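Local structure of START domain-containing protein 10 (Homo sapiens, 6SER) at residues A[52-57]-A[203-208]; A[91-94]-A[98-101]; A[106-109]-A[113-116]; A[130-135]-A[164-169]; A[171-176]-A[181-186]. The protein transfers phospholipids between membranes, carrying phosphatidylcholine and phosphatidylethanolamine and preferring species with a palmitoyl or stearoyl chain at sn-1 and an unsaturated chain at sn-2. One frame throughout, in Å; residues are numbered along the deposited sequence.

Interaction 1 (A[52-57]-A[203-208])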
# COMPACT_ATOMS: atom_id res chain seq x y z
N VAL A 52 10.11 -15.62 1.75
CA VAL A 52 9.91 -14.35 1.07
C VAL A 52 10.42 -14.47 -0.36
O VAL A 52 11.58 -14.87 -0.57
CB VAL A 52 10.62 -13.19 1.80
CG1 VAL A 52 10.41 -11.89 1.04
CG2 VAL A 52 10.12 -13.07 3.22
N SER A 53 9.58 -14.12 -1.33
CA SER A 53 9.99 -14.08 -2.73
C SER A 53 9.60 -12.74 -3.36
O SER A 53 8.60 -12.12 -2.98
CB SER A 53 9.38 -15.23 -3.54
OG SER A 53 8.13 -15.60 -3.01
N VAL A 54 10.41 -12.32 -4.33
CA VAL A 54 10.22 -11.07 -5.06
C VAL A 54 10.16 -11.38 -6.55
O VAL A 54 11.03 -12.09 -7.08
CB VAL A 54 11.35 -10.06 -4.75
CG1 VAL A 54 11.13 -8.74 -5.51
CG2 VAL A 54 11.44 -9.81 -3.26
N TRP A 55 9.14 -10.86 -7.22
CA TRP A 55 9.00 -10.94 -8.67
C TRP A 55 9.02 -9.55 -9.28
O TRP A 55 8.77 -8.54 -8.61
CB TRP A 55 7.70 -11.64 -9.10
CG TRP A 55 7.59 -13.09 -8.77
CD1 TRP A 55 7.82 -14.15 -9.61
CD2 TRP A 55 7.18 -13.66 -7.52
NE1 TRP A 55 7.59 -15.33 -8.96
CE2 TRP A 55 7.19 -15.06 -7.68
CE3 TRP A 55 6.80 -13.12 -6.30
CZ2 TRP A 55 6.84 -15.93 -6.65
CZ3 TRP A 55 6.46 -13.98 -5.27
CH2 TRP A 55 6.48 -15.36 -5.45
N VAL A 56 9.38 -9.48 -10.53
CA VAL A 56 9.42 -8.25 -11.25
C VAL A 56 8.69 -8.49 -12.55
O VAL A 56 8.78 -9.54 -13.08
CB VAL A 56 10.86 -7.81 -11.46
CG1 VAL A 56 10.93 -6.57 -12.28
CG2 VAL A 56 11.51 -7.53 -10.13
N GLN A 57 7.94 -7.53 -13.04
CA GLN A 57 7.19 -7.73 -14.29
C GLN A 57 8.13 -7.97 -15.46
O GLN A 57 8.99 -7.16 -15.71
CB GLN A 57 6.12 -6.69 -14.47
CG GLN A 57 4.77 -7.29 -14.19
CD GLN A 57 3.67 -6.75 -15.06
OE1 GLN A 57 3.75 -5.62 -15.51
NE2 GLN A 57 2.63 -7.54 -15.25
N SER A 203 16.39 -0.62 -6.44
CA SER A 203 16.30 -0.33 -5.01
C SER A 203 15.07 -0.98 -4.39
O SER A 203 15.17 -1.66 -3.36
CB SER A 203 16.27 1.19 -4.81
OG SER A 203 16.08 1.50 -3.44
N SER A 204 13.90 -0.77 -4.99
CA SER A 204 12.68 -1.33 -4.42
C SER A 204 12.71 -2.85 -4.42
O SER A 204 12.14 -3.49 -3.54
CB SER A 204 11.46 -0.80 -5.17
OG SER A 204 11.32 -1.42 -6.44
N GLN A 205 13.39 -3.45 -5.40
CA GLN A 205 13.60 -4.90 -5.40
C GLN A 205 14.49 -5.33 -4.25
O GLN A 205 14.22 -6.32 -3.57
CB GLN A 205 14.25 -5.31 -6.71
CG GLN A 205 13.56 -6.36 -7.48
CD GLN A 205 14.09 -6.37 -8.88
OE1 GLN A 205 14.89 -7.24 -9.24
NE2 GLN A 205 13.69 -5.38 -9.67
N PHE A 206 15.58 -4.58 -4.02
CA PHE A 206 16.59 -4.97 -3.05
C PHE A 206 16.08 -4.85 -1.62
O PHE A 206 16.46 -5.65 -0.76
CB PHE A 206 17.84 -4.12 -3.25
CG PHE A 206 18.95 -4.42 -2.29
CD1 PHE A 206 19.14 -3.64 -1.16
CD2 PHE A 206 19.81 -5.48 -2.53
CE1 PHE A 206 20.17 -3.91 -0.27
CE2 PHE A 206 20.84 -5.77 -1.65
CZ PHE A 206 21.02 -4.98 -0.52
N LEU A 207 15.25 -3.86 -1.34
CA LEU A 207 14.79 -3.60 0.01
C LEU A 207 13.46 -4.28 0.32
O LEU A 207 13.08 -4.35 1.50
CB LEU A 207 14.65 -2.09 0.23
CG LEU A 207 15.93 -1.27 0.14
CD1 LEU A 207 15.60 0.21 0.12
CD2 LEU A 207 16.85 -1.61 1.30
N ALA A 208 12.77 -4.78 -0.69
CA ALA A 208 11.44 -5.35 -0.49
C ALA A 208 11.41 -6.46 0.55
O ALA A 208 10.58 -6.39 1.47
CB ALA A 208 10.87 -5.81 -1.83

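Interaction 2 (A[91-94]-A[98-101]). With PO4 (phosphate ion), chain B.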
# COMPACT_ATOMS: atom_id res chain seq x y z
N TYR A 91 -0.53 2.88 14.31
CA TYR A 91 0.55 1.92 14.53
C TYR A 91 1.71 2.08 13.54
O TYR A 91 2.83 1.70 13.88
CB TYR A 91 -0.01 0.50 14.43
CG TYR A 91 0.91 -0.61 14.88
CD1 TYR A 91 1.50 -0.58 16.13
CD2 TYR A 91 1.15 -1.71 14.06
CE1 TYR A 91 2.33 -1.61 16.56
CE2 TYR A 91 1.97 -2.75 14.48
CZ TYR A 91 2.55 -2.70 15.73
OH TYR A 91 3.37 -3.72 16.14
N ARG A 92 1.47 2.63 12.34
CA ARG A 92 2.53 2.78 11.35
C ARG A 92 3.75 3.47 11.94
O ARG A 92 4.89 3.04 11.71
CB ARG A 92 2.04 3.56 10.13
CG ARG A 92 1.67 2.71 8.92
CD ARG A 92 2.86 2.37 8.01
NE ARG A 92 2.44 1.45 6.95
CZ ARG A 92 3.15 1.15 5.86
NH1 ARG A 92 4.34 1.70 5.65
NH2 ARG A 92 2.65 0.30 4.96
N LYS A 93 3.54 4.54 12.70
CA LYS A 93 4.68 5.25 13.26
C LYS A 93 5.42 4.44 14.31
O LYS A 93 6.56 4.78 14.65
CB LYS A 93 4.23 6.57 13.86
CG LYS A 93 4.02 7.64 12.83
CD LYS A 93 3.42 8.87 13.47
CE LYS A 93 3.24 9.96 12.44
NZ LYS A 93 2.60 11.16 13.03
N LYS A 94 4.81 3.38 14.85
CA LYS A 94 5.51 2.57 15.83
C LYS A 94 6.58 1.70 15.17
O LYS A 94 7.70 1.60 15.69
CB LYS A 94 4.51 1.70 16.61
CG LYS A 94 5.12 0.86 17.73
CD LYS A 94 5.62 1.71 18.90
CE LYS A 94 6.28 0.82 19.97
NZ LYS A 94 6.76 1.60 21.15
N ASN A 98 10.62 4.81 8.34
CA ASN A 98 10.74 5.87 7.35
C ASN A 98 9.63 6.92 7.41
O ASN A 98 9.85 8.05 6.97
CB ASN A 98 10.77 5.26 5.94
CG ASN A 98 12.09 4.60 5.64
OD1 ASN A 98 13.07 4.79 6.35
ND2 ASN A 98 12.12 3.80 4.57
N VAL A 99 8.46 6.59 7.95
CA VAL A 99 7.31 7.49 7.86
C VAL A 99 7.56 8.78 8.64
O VAL A 99 8.11 8.77 9.75
CB VAL A 99 6.03 6.78 8.36
CG1 VAL A 99 6.20 6.31 9.80
CG2 VAL A 99 4.81 7.70 8.23
N ILE A 100 7.18 9.91 8.05
CA ILE A 100 7.24 11.20 8.72
C ILE A 100 5.87 11.47 9.32
O ILE A 100 5.71 11.62 10.54
CB ILE A 100 7.61 12.35 7.76
CG1 ILE A 100 8.85 12.02 6.94
CG2 ILE A 100 7.82 13.65 8.55
CD1 ILE A 100 10.09 11.90 7.75
N GLU A 101 4.87 11.51 8.45
CA GLU A 101 3.50 11.87 8.77
C GLU A 101 2.61 10.92 7.99
O GLU A 101 2.89 10.62 6.83
CB GLU A 101 3.24 13.32 8.35
CG GLU A 101 2.42 14.13 9.31
CD GLU A 101 2.46 15.61 8.98
OE1 GLU A 101 3.20 16.00 8.04
OE2 GLU A 101 1.76 16.38 9.67
P PO4 B . 3.72 3.90 22.47
O1 PO4 B . 3.31 3.78 21.11
O2 PO4 B . 4.78 4.80 22.57
O3 PO4 B . 4.13 2.64 22.92
O4 PO4 B . 2.65 4.37 23.27

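Interaction 3 (A[106-109]-A[113-116])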
# COMPACT_ATOMS: atom_id res chain seq x y z
N ALA A 106 -10.18 12.03 4.47
CA ALA A 106 -11.62 12.04 4.35
C ALA A 106 -12.06 10.66 3.89
O ALA A 106 -11.27 9.87 3.38
CB ALA A 106 -12.10 13.12 3.38
N ARG A 107 -13.35 10.41 4.06
CA ARG A 107 -13.96 9.16 3.67
C ARG A 107 -14.80 9.38 2.42
O ARG A 107 -15.42 10.43 2.25
CB ARG A 107 -14.80 8.61 4.83
CG ARG A 107 -15.92 7.69 4.41
CD ARG A 107 -16.24 6.67 5.50
NE ARG A 107 -16.39 7.26 6.83
CZ ARG A 107 -17.48 7.88 7.26
NH1 ARG A 107 -18.54 8.01 6.46
NH2 ARG A 107 -17.52 8.38 8.49
N LEU A 108 -14.77 8.40 1.52
CA LEU A 108 -15.62 8.43 0.33
C LEU A 108 -16.85 7.54 0.51
O LEU A 108 -17.98 8.01 0.41
CB LEU A 108 -14.84 7.98 -0.90
CG LEU A 108 -13.76 8.90 -1.43
CD1 LEU A 108 -12.83 8.05 -2.25
CD2 LEU A 108 -14.35 10.04 -2.28
N THR A 109 -16.63 6.25 0.69
CA THR A 109 -17.65 5.26 0.95
C THR A 109 -17.31 4.55 2.26
O THR A 109 -16.32 4.86 2.92
CB THR A 109 -17.74 4.23 -0.19
OG1 THR A 109 -16.60 3.36 -0.12
CG2 THR A 109 -17.75 4.93 -1.55
N ASP A 113 -11.41 5.52 1.34
CA ASP A 113 -11.09 6.83 1.87
C ASP A 113 -9.89 7.42 1.14
O ASP A 113 -9.35 6.83 0.19
CB ASP A 113 -10.88 6.77 3.40
CG ASP A 113 -9.71 5.91 3.81
OD1 ASP A 113 -8.91 5.51 2.95
OD2 ASP A 113 -9.59 5.64 5.02
N VAL A 114 -9.49 8.61 1.57
CA VAL A 114 -8.36 9.34 1.02
C VAL A 114 -7.42 9.67 2.16
O VAL A 114 -7.86 10.13 3.23
CB VAL A 114 -8.81 10.63 0.30
CG1 VAL A 114 -7.62 11.30 -0.42
CG2 VAL A 114 -9.92 10.31 -0.69
N GLY A 115 -6.11 9.47 1.94
CA GLY A 115 -5.14 9.62 3.00
C GLY A 115 -3.81 10.14 2.50
O GLY A 115 -3.57 10.29 1.29
N TYR A 116 -2.94 10.41 3.48
CA TYR A 116 -1.68 11.10 3.28
C TYR A 116 -0.57 10.29 3.92
O TYR A 116 -0.75 9.72 4.99
CB TYR A 116 -1.71 12.50 3.92
CG TYR A 116 -0.41 13.24 3.76
CD1 TYR A 116 -0.13 13.95 2.60
CD2 TYR A 116 0.54 13.23 4.77
CE1 TYR A 116 1.05 14.63 2.43
CE2 TYR A 116 1.72 13.91 4.62
CZ TYR A 116 1.98 14.60 3.44
OH TYR A 116 3.16 15.28 3.28

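Interaction 4 (A[130-135]-A[164-169])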
# COMPACT_ATOMS: atom_id res chain seq x y z
N VAL A 130 2.73 11.24 -0.60
CA VAL A 130 1.68 10.74 -1.50
C VAL A 130 0.31 11.04 -0.93
O VAL A 130 0.14 11.06 0.23
CB VAL A 130 1.80 9.23 -1.75
CG1 VAL A 130 2.91 8.91 -2.68
CG2 VAL A 130 1.91 8.42 -0.50
N ILE A 131 -0.60 11.31 -1.83
CA ILE A 131 -2.02 11.38 -1.53
C ILE A 131 -2.66 10.25 -2.31
O ILE A 131 -2.53 10.21 -3.54
CB ILE A 131 -2.62 12.74 -1.96
CG1 ILE A 131 -1.84 13.91 -1.36
CG2 ILE A 131 -4.09 12.81 -1.63
CD1 ILE A 131 -2.19 14.17 0.05
N THR A 132 -3.35 9.34 -1.63
CA THR A 132 -3.88 8.15 -2.27
C THR A 132 -5.35 7.93 -1.93
O THR A 132 -5.81 8.28 -0.84
CB THR A 132 -3.09 6.89 -1.87
OG1 THR A 132 -3.06 6.78 -0.45
CG2 THR A 132 -1.66 6.95 -2.39
N LEU A 133 -6.08 7.36 -2.88
CA LEU A 133 -7.40 6.81 -2.62
C LEU A 133 -7.22 5.33 -2.29
O LEU A 133 -6.66 4.58 -3.09
CB LEU A 133 -8.33 7.00 -3.81
CG LEU A 133 -9.81 6.64 -3.67
CD1 LEU A 133 -10.58 7.26 -4.81
CD2 LEU A 133 -10.06 5.13 -3.67
N ARG A 134 -7.66 4.93 -1.10
CA ARG A 134 -7.49 3.58 -0.60
C ARG A 134 -8.86 2.93 -0.50
O ARG A 134 -9.83 3.58 -0.10
CB ARG A 134 -6.81 3.60 0.79
CG ARG A 134 -6.43 2.24 1.34
CD ARG A 134 -5.54 2.37 2.59
NE ARG A 134 -6.30 2.70 3.80
CZ ARG A 134 -6.45 3.94 4.29
NH1 ARG A 134 -7.14 4.13 5.41
NH2 ARG A 134 -5.91 4.98 3.66
N SER A 135 -8.94 1.65 -0.87
CA SER A 135 -10.18 0.90 -0.68
C SER A 135 -9.88 -0.54 -0.30
O SER A 135 -8.87 -1.12 -0.73
CB SER A 135 -11.05 0.92 -1.93
OG SER A 135 -12.36 0.46 -1.60
N ALA A 164 5.34 12.06 -4.84
CA ALA A 164 5.41 10.80 -5.59
C ALA A 164 4.02 10.41 -6.06
O ALA A 164 3.06 11.00 -5.69
CB ALA A 164 6.01 9.76 -4.73
N VAL A 165 4.01 9.44 -6.92
CA VAL A 165 2.76 8.94 -7.51
C VAL A 165 2.69 7.44 -7.34
O VAL A 165 3.50 6.74 -7.80
CB VAL A 165 2.62 9.30 -8.99
CG1 VAL A 165 1.36 8.73 -9.57
CG2 VAL A 165 2.77 10.75 -9.29
N SER A 166 1.67 7.01 -6.66
CA SER A 166 1.38 5.59 -6.53
C SER A 166 0.47 5.20 -7.69
O SER A 166 -0.73 5.49 -7.67
CB SER A 166 0.74 5.30 -5.17
OG SER A 166 0.07 4.04 -5.19
N ILE A 167 1.03 4.55 -8.70
CA ILE A 167 0.26 4.13 -9.89
C ILE A 167 -0.73 3.06 -9.44
O ILE A 167 -1.83 3.14 -9.80
CB ILE A 167 1.12 3.69 -11.09
CG1 ILE A 167 2.00 4.82 -11.58
CG2 ILE A 167 0.28 3.18 -12.21
CD1 ILE A 167 3.34 4.79 -11.05
N GLN A 168 -0.28 2.13 -8.63
CA GLN A 168 -1.11 1.08 -8.04
C GLN A 168 -0.29 0.43 -6.95
O GLN A 168 0.81 0.17 -7.17
CB GLN A 168 -1.49 0.05 -9.07
CG GLN A 168 -1.93 -1.23 -8.46
CD GLN A 168 -2.09 -2.33 -9.47
OE1 GLN A 168 -1.19 -2.67 -10.21
NE2 GLN A 168 -3.28 -2.85 -9.53
N THR A 169 -0.81 0.35 -5.75
CA THR A 169 -0.17 -0.36 -4.63
C THR A 169 -1.26 -1.09 -3.86
O THR A 169 -2.29 -0.65 -3.83
CB THR A 169 0.98 0.38 -3.93
OG1 THR A 169 0.67 0.38 -2.57
CG2 THR A 169 1.21 1.81 -4.27
O HOH W 1 0.51 11.10 -4.70

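Interaction 5 (A[171-176]-A[181-186])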
# COMPACT_ATOMS: atom_id res chain seq x y z
N TYR A 171 -2.39 -4.95 -1.31
CA TYR A 171 -2.05 -6.15 -0.56
C TYR A 171 -3.16 -7.16 -0.73
O TYR A 171 -4.34 -6.81 -0.71
CB TYR A 171 -1.85 -5.85 0.93
CG TYR A 171 -0.76 -4.86 1.24
CD1 TYR A 171 0.49 -5.31 1.64
CD2 TYR A 171 -0.98 -3.48 1.12
CE1 TYR A 171 1.51 -4.41 1.92
CE2 TYR A 171 0.02 -2.57 1.40
CZ TYR A 171 1.26 -3.04 1.80
OH TYR A 171 2.26 -2.14 2.08
N LEU A 172 -2.77 -8.41 -0.96
CA LEU A 172 -3.67 -9.55 -0.93
C LEU A 172 -3.27 -10.39 0.27
O LEU A 172 -2.12 -10.84 0.35
CB LEU A 172 -3.61 -10.37 -2.23
CG LEU A 172 -4.36 -11.69 -2.16
CD1 LEU A 172 -5.85 -11.41 -2.15
CD2 LEU A 172 -3.98 -12.58 -3.34
N ILE A 173 -4.18 -10.57 1.21
CA ILE A 173 -3.96 -11.43 2.36
C ILE A 173 -4.79 -12.68 2.14
O ILE A 173 -6.01 -12.61 1.96
CB ILE A 173 -4.31 -10.73 3.68
CG1 ILE A 173 -3.55 -9.40 3.82
CG2 ILE A 173 -3.99 -11.64 4.88
CD1 ILE A 173 -3.89 -8.64 5.08
N GLN A 174 -4.13 -13.83 2.10
CA GLN A 174 -4.82 -15.11 1.93
C GLN A 174 -4.65 -15.89 3.22
O GLN A 174 -3.52 -16.16 3.64
CB GLN A 174 -4.27 -15.88 0.73
CG GLN A 174 -4.66 -15.25 -0.61
CD GLN A 174 -3.82 -15.75 -1.77
OE1 GLN A 174 -2.59 -15.69 -1.73
NE2 GLN A 174 -4.48 -16.24 -2.82
N SER A 175 -5.77 -16.21 3.87
CA SER A 175 -5.71 -17.04 5.07
C SER A 175 -5.36 -18.47 4.69
O SER A 175 -5.94 -19.03 3.75
CB SER A 175 -7.03 -17.01 5.81
OG SER A 175 -6.94 -17.85 6.95
N THR A 176 -4.42 -19.06 5.41
CA THR A 176 -4.03 -20.45 5.22
C THR A 176 -4.42 -21.29 6.43
O THR A 176 -3.73 -22.24 6.80
CB THR A 176 -2.54 -20.58 4.94
OG1 THR A 176 -1.79 -20.06 6.05
CG2 THR A 176 -2.16 -19.81 3.67
N CYS A 181 -1.22 -17.13 7.46
CA CYS A 181 -1.69 -16.49 6.24
C CYS A 181 -0.52 -16.32 5.27
O CYS A 181 0.64 -16.54 5.63
CB CYS A 181 -2.34 -15.14 6.53
SG CYS A 181 -1.16 -13.92 7.14
N VAL A 182 -0.86 -15.93 4.04
CA VAL A 182 0.11 -15.51 3.04
C VAL A 182 -0.29 -14.12 2.56
O VAL A 182 -1.47 -13.89 2.25
CB VAL A 182 0.18 -16.49 1.85
CG1 VAL A 182 1.13 -15.98 0.78
CG2 VAL A 182 0.61 -17.88 2.33
N ILE A 183 0.67 -13.20 2.49
CA ILE A 183 0.40 -11.85 2.03
C ILE A 183 1.25 -11.57 0.80
O ILE A 183 2.45 -11.85 0.79
CB ILE A 183 0.67 -10.80 3.13
CG1 ILE A 183 0.38 -9.39 2.60
CG2 ILE A 183 2.10 -10.92 3.66
CD1 ILE A 183 0.45 -8.31 3.64
N THR A 184 0.61 -11.04 -0.24
CA THR A 184 1.29 -10.61 -1.45
C THR A 184 1.16 -9.10 -1.57
O THR A 184 0.05 -8.56 -1.57
CB THR A 184 0.69 -11.30 -2.68
OG1 THR A 184 0.80 -12.73 -2.53
CG2 THR A 184 1.43 -10.86 -3.95
N TYR A 185 2.30 -8.43 -1.65
CA TYR A 185 2.37 -6.99 -1.86
C TYR A 185 2.69 -6.73 -3.33
O TYR A 185 3.62 -7.33 -3.88
CB TYR A 185 3.43 -6.38 -0.95
CG TYR A 185 3.94 -5.01 -1.34
CD1 TYR A 185 3.35 -3.86 -0.81
CD2 TYR A 185 5.04 -4.85 -2.18
CE1 TYR A 185 3.82 -2.59 -1.14
CE2 TYR A 185 5.52 -3.59 -2.52
CZ TYR A 185 4.91 -2.46 -1.98
OH TYR A 185 5.37 -1.20 -2.29
N LEU A 186 1.89 -5.87 -3.96
CA LEU A 186 2.09 -5.51 -5.36
C LEU A 186 2.08 -3.99 -5.46
O LEU A 186 1.13 -3.35 -5.01
CB LEU A 186 0.99 -6.13 -6.24
CG LEU A 186 0.82 -5.66 -7.69
CD1 LEU A 186 2.11 -5.81 -8.46
CD2 LEU A 186 -0.29 -6.46 -8.35
O HOH W 2 -1.09 -13.46 -0.98
O HOH W 3 0.66 -19.61 5.51

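Interaction 1 (A[52-57]-A[203-208])
Q205 OE1 is held by a weak hydrogen bond with OG1 of T46 on the adjoining strand 43-49, while CG of the same side chain packs on V54 of strand 52-57. The Q205 chain leaves the helix with chi1 at -125°, away from a staggered value, and runs on extended beyond CG. That CG comes to 3.9 Å from V54 CG1, the two side chains meeting at a slant. The amide end also approaches V56, but the carbons there are modelled closer than carbons can sit, so the detail of that pair is doubtful. Such packing belongs to the helix-grip fold of START domains, in which the long C-terminal helix, here 197-227, lies against a curved, mostly antiparallel sheet. The segment axes run nearly antiparallel, 167° between their N-to-C directions, and approach to 9.0 Å. About one turn on from Q205, A208 CB points toward the strand and lies 4.3 Å from V54 CG2, which gives V54 one methyl for each helix residue. P209 extends the apolar patch over V52 and V54.

Interaction 2 (A[91-94]-A[98-101])
K93 and V99 meet where helix 89-95 gives way, through a short connection, to strand 99-109 in the START domain; it is a surface contact between the helix side and the beginning of the strand. Apolar packing carries it. V99 CG1 fits against the last turn of the helix, 3.9 Å from K93 CA and 4.0 Å from K93 CG. With chi1 at 58°, that methyl sits between the backbone N and carbonyl carbon of V99, in the crowded position, and the K93 chain passes it at about a right angle. The same methyl also rests against a carbonyl oxygen, R92 O, at 4.0 Å. Electrostatic links run mainly beside the contact. R92 NH1 makes a salt bridge with D96 in the connection, and D96 OD1 also accepts a hydrogen bond from N98 N, so one carboxylate ties the helix to the start of the next segment. K94 points away from V99 and gives a weak bond from NZ to O3 of a phosphate ion, 3.3 Å away and probably from the crystallisation liquor; W225 and H229 bind the same ion. Van der Waals contact with the strand backbone completes the account: the extended K93 chain brings CE to 3.5 Å from I100 O and 4.1 Å from E101 CA.

Interaction 3 (A[106-109]-A[113-116])
The end of the beta hairpin formed by strands 99-109 and 112-119 is joined here, with A106 facing V114 as an antiparallel hydrogen-bonded pair and R107 facing D113 as the following non-hydrogen-bonded pair. Two backbone bonds close the first pair. V114 N gives the shorter one to A106 O, at 2.8 Å, and it arrives nearly along the C=O axis. The return bond, A106 N to V114 O, is longer at 3.2 Å and its donor is tilted 19° from the carbonyl plane. A106 O also has D113 CB beside it at 3.1 Å. At the second pair the strands draw close, the two CA atoms standing only 4.1 Å apart, and D113 CB lies 3.9 Å from R107 CA. The D113 carboxylate then leads off from this pair, its chi1 of 64° placing CG between the backbone N and carbonyl carbon; its strongest partner is R134 on strand 127-139, a salt bridge, although D104 brings a second acidic group near. On the side of the sheet occupied by A106 and V114, L108 bends in to meet V114, CD1 to CG2 at 4.0 Å, the two side chains slanting across one another. L252 touches both, and L133 packs on L108. The backbone turns a corner at L108, where L108 and T109 both face A112, and T109 OG1 bonds to N111 N in the turn. Two residues set opposite one make a classic beta bulge, here placed where an antiparallel hairpin of the START sheet turns back on itself.

Interaction 4 (A[130-135]-A[164-169])
A chi1 of -75° puts CG1 of V130 opposite its own carbonyl carbon, and from there the methyl reaches A164, 3.8 Å from CB and 3.7 Å from O. T132, two residues along the same side of the strand, has chi1 at 54°, which holds OG1 between the backbone N and carbonyl carbon and directs CG2 across to S166 CB, 4.0 Å away. The contact between residues 130-135 and 164-169 therefore rests on two small van der Waals touches, with V130 and T132 pointing toward the other segment and I131 turned away. The hydroxyl of S166 takes no part in them; it is hydrogen-bonded to N147 OD1, while S166 N is bound by S149 OG, so strand 142-151 secures the polar groups of this residue. A water links the two backbones nearer the start of the segments, accepting from I131 N at 3.1 Å and reaching A164 O at 2.7 Å, though more acceptors lie around that water than it has protons to give. Further along, I167 and Q168 both face Q188, a classic beta bulge at the corner where the second strand changes direction. In the curled START sheet, strands 127-139 and 161-175 run parallel at their pairing, and strand 142-151 is antiparallel to both. Backbone bonds tie I131 to V150 and L133 to Y148 on that side, and V130 to Y117 on strand 112-119, while T169 on the far side of the bulge packs against A187 and V189 of strand 181-190.

Interaction 5 (A[171-176]-A[181-186])
Y171 and Y185 form the tight end of this antiparallel hairpin, Y171 CE1 lying 3.3 Å from CD1 at the edge of the Y185 ring. The rings are oblique, their planes at 55° and their centroids 5.2 Å apart. A chi1 of -60° swings the Y171 ring over toward the partner strand, where CD1 also meets I183 CD1 at 3.6 Å. On the same face I173 and I183 lie side by side and point the same way. Both tyrosines lie close to bound glycols, so this face probably lines the lipid pocket. Beneath these side chains four backbone bonds hold the ladder: L172 and T184 bond reciprocally, as do Q174 and V182, with both donors of the second pair 2.7 Å from their acceptors, Q174 N to V182 O and V182 N to Q174 O. On the face of L172, Q174, V182 and T184, a water reaches Q174 OE1 at 2.8 Å and T184 OG1 at 2.6 Å, and hydrogen-bonds to L172 O. The loose side is the turn end, where the exposed T176 sets CG2 3.6 Å from V182 CG2, while its OG1 is hydrogen-bonded to S180 OG and to a second water, which gives a weak bond to C181 O. In the START sheet, strand 68-74 runs beside residues 181-186 and strand 142-151 beside 171-176. Helices 79-87 and 197-227 cover the tyrosine and isoleucine face, M212 and M215 among the residues doing so, and helix 27-38 packs on the other face through C37 and E38.

In the fold
All five contacts reach one curled sheet and the helices around it. Interactions 3 and 4 lie together, centres about 11 Å apart, and join through G115 N and T132 O, a probable hydrogen bond at 3.0 Å, and through Y116 CD1 and I131 CD1, 3.3 Å apart. Interactions 4 and 5 share strand 161-175. Interactions 2 and 5 have centres about 22 Å apart yet touch through R92 NH2 and Y171 OH at 3.8 Å. Interactions 1 and 3 lie on opposite sides of the chain's centre, their own centres about 29 Å apart. Glycol molecules, probably from crystallisation, lie near side chains of every contact, and several of them, as at Y171 and Y185, may mark the lipid pocket between sheet and helices.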